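Local coordinates for uncharacterized protein (Bacteroides thetaiotaomicron VPI-5482, PDB 2RLD), which is of unknown function but belongs to the 23S rRNA-intervening sequence (S23) family of four-helix-bundle proteins and binds calcium, at residues C[16-21]-C[102-107]. Sequence-based numbering, arbitrary orientation.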
loop_
_atom_site.group_PDB
_atom_site.type_symbol
_atom_site.label_atom_id
_atom_site.label_comp_id
_atom_site.label_asym_id
_atom_site.label_seq_id
_atom_site.Cartn_x
_atom_site.Cartn_y
_atom_site.Cartn_z
ATOM N N LEU C 16 -1.392 -1.011 -24.231
ATOM C CA LEU C 16 0.008 -0.584 -24.109
ATOM C C LEU C 16 0.157 0.898 -24.459
ATOM O O LEU C 16 0.824 1.674 -23.745
ATOM C CB LEU C 16 0.890 -1.467 -24.975
ATOM C CG LEU C 16 1.147 -2.869 -24.440
ATOM C CD1 LEU C 16 1.636 -3.828 -25.553
ATOM C CD2 LEU C 16 2.177 -2.812 -23.302
ATOM N N GLU C 17 -0.492 1.313 -25.546
ATOM C CA GLU C 17 -0.523 2.723 -25.897
ATOM C C GLU C 17 -1.136 3.537 -24.756
ATOM O O GLU C 17 -0.651 4.617 -24.402
ATOM C CB GLU C 17 -1.286 2.947 -27.202
ATOM C CG GLU C 17 -0.586 2.370 -28.445
ATOM C CD GLU C 17 0.837 2.876 -28.655
ATOM O OE1 GLU C 17 1.117 4.083 -28.475
ATOM O OE2 GLU C 17 1.689 2.046 -29.003
ATOM N N PHE C 18 -2.189 2.998 -24.152
ATOM C CA PHE C 18 -2.865 3.710 -23.062
ATOM C C PHE C 18 -1.974 3.838 -21.826
ATOM O O PHE C 18 -1.929 4.899 -21.200
ATOM C CB PHE C 18 -4.164 3.008 -22.680
ATOM C CG PHE C 18 -5.005 3.788 -21.698
ATOM C CD1 PHE C 18 -5.667 4.938 -22.098
ATOM C CD2 PHE C 18 -5.125 3.367 -20.386
ATOM C CE1 PHE C 18 -6.455 5.646 -21.224
ATOM C CE2 PHE C 18 -5.926 4.087 -19.486
ATOM C CZ PHE C 18 -6.593 5.214 -19.908
ATOM N N ALA C 19 -1.270 2.762 -21.467
ATOM C CA ALA C 19 -0.328 2.778 -20.358
ATOM C C ALA C 19 0.658 3.939 -20.546
ATOM O O ALA C 19 0.975 4.675 -19.603
ATOM C CB ALA C 19 0.417 1.402 -20.263
ATOM N N VAL C 20 1.122 4.135 -21.776
ATOM C CA VAL C 20 2.090 5.193 -22.046
ATOM C C VAL C 20 1.430 6.594 -21.808
ATOM O O VAL C 20 2.021 7.498 -21.198
ATOM C CB VAL C 20 2.630 5.097 -23.478
ATOM C CG1 VAL C 20 3.411 6.375 -23.834
ATOM C CG2 VAL C 20 3.517 3.798 -23.680
ATOM N N ARG C 21 0.208 6.755 -22.270
ATOM C CA ARG C 21 -0.519 7.986 -22.032
ATOM C C ARG C 21 -0.701 8.207 -20.522
ATOM O O ARG C 21 -0.580 9.336 -20.037
ATOM C CB ARG C 21 -1.876 7.950 -22.718
ATOM C CG ARG C 21 -1.786 7.899 -24.250
ATOM C CD ARG C 21 -3.042 8.530 -24.874
ATOM N NE ARG C 21 -3.093 9.980 -24.695
ATOM C CZ ARG C 21 -4.172 10.725 -24.944
ATOM N NH1 ARG C 21 -5.300 10.157 -25.365
ATOM N NH2 ARG C 21 -4.137 12.033 -24.739
ATOM N N ASN C 102 -11.747 8.833 -23.718
ATOM C CA ASN C 102 -12.197 8.170 -24.927
ATOM C C ASN C 102 -11.338 6.947 -25.222
ATOM O O ASN C 102 -11.861 5.922 -25.629
ATOM C CB ASN C 102 -12.159 9.124 -26.118
ATOM C CG ASN C 102 -13.307 10.115 -26.109
ATOM O OD1 ASN C 102 -14.281 9.954 -25.360
ATOM N ND2 ASN C 102 -13.195 11.155 -26.933
ATOM N N ASP C 103 -10.030 7.048 -24.997
ATOM C CA ASP C 103 -9.152 5.884 -25.171
ATOM C C ASP C 103 -9.481 4.790 -24.136
ATOM O O ASP C 103 -9.437 3.578 -24.440
ATOM C CB ASP C 103 -7.684 6.312 -25.069
ATOM C CG ASP C 103 -7.198 7.079 -26.288
ATOM O OD1 ASP C 103 -7.955 7.176 -27.265
ATOM O OD2 ASP C 103 -6.026 7.544 -26.291
ATOM N N SER C 104 -9.767 5.214 -22.908
ATOM C CA SER C 104 -10.129 4.284 -21.826
ATOM C C SER C 104 -11.396 3.536 -22.166
ATOM O O SER C 104 -11.461 2.303 -22.084
ATOM C CB SER C 104 -10.276 5.020 -20.490
ATOM O OG SER C 104 -10.003 4.140 -19.399
ATOM N N THR C 105 -12.403 4.274 -22.612
ATOM C CA THR C 105 -13.706 3.673 -22.814
ATOM C C THR C 105 -13.709 2.775 -24.063
ATOM O O THR C 105 -14.458 1.786 -24.140
ATOM C CB THR C 105 -14.811 4.750 -22.837
ATOM O OG1 THR C 105 -14.510 5.722 -23.830
ATOM C CG2 THR C 105 -14.895 5.455 -21.488
ATOM N N GLU C 106 -12.853 3.093 -25.033
ATOM C CA GLU C 106 -12.626 2.194 -26.170
ATOM C C GLU C 106 -12.150 0.831 -25.680
ATOM O O GLU C 106 -12.550 -0.187 -26.212
ATOM C CB GLU C 106 -11.607 2.803 -27.139
ATOM C CG GLU C 106 -11.216 1.915 -28.297
ATOM C CD GLU C 106 -10.194 2.571 -29.228
ATOM O OE1 GLU C 106 -9.355 3.378 -28.750
ATOM O OE2 GLU C 106 -10.241 2.285 -30.446
ATOM N N ILE C 107 -11.264 0.815 -24.676
ATOM C CA ILE C 107 -10.765 -0.435 -24.104
ATOM C C ILE C 107 -11.870 -1.187 -23.360
ATOM O O ILE C 107 -11.980 -2.419 -23.490
ATOM C CB ILE C 107 -9.503 -0.187 -23.202
ATOM C CG1 ILE C 107 -8.310 0.212 -24.073
ATOM C CG2 ILE C 107 -9.173 -1.397 -22.316
ATOM C CD1 ILE C 107 -7.141 0.755 -23.291
#
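Phe18 turns CG away from its own backbone N (chi1 -172°), which carries the ring across to the 102-107 segment, while Arg21, one turn further along, bends at chi3 (71°) to bring its guanidinium up to Asp103. The ring lies obliquely against three side chains. Phe18 CD1 is 3.8 Å from Asp103 CB, so the acidic residue offers its methylene to the aromatic and keeps its carboxylate for the arginine. Further out, Phe18 CZ comes within 3.6 Å of Ser104 OG; serine is small enough to let the ring come close to the backbone here, and its buried hydroxyl is hydrogen-bonded to Glu80. At the base of the ring, Ile107 extends its CD1 methyl to 3.8 Å from Phe18 CB, a reach suited to a long, branched apolar chain.

The two segments belong to the first and last helices of a four-helix bundle, 7-32 and 94-116; over segments 16-21 and 102-107 the axes run roughly antiparallel and come within 10.5 Å of each other. Ile49 of helix 38-57 touches both Phe18 and Ile107, and Thr79 of helix 62-88 also meets the ring, placing it in the bundle core. Shortening Phe18 to an alanine here is likely to open a gap among Ile107, Ser104 and Ile49, and deprive Asp103 CB of its aromatic neighbour.

Toward the edge of this apolar patch, Arg21 NH1 donates to Asp103 OD2 at 2.9 Å in a salt bridge. The oxygen lies nearly in the guanidinium plane, but the donor approaches it from above the carboxylate plane, the two planes being 69° apart. Arginine suits this place because its second terminal nitrogen, NH2, is at the same time hydrogen-bonded to Ser99 OG on helix 94-116. Asp103 is also a calcium ligand in a structure of this protein, though that ion is not bound to this chain.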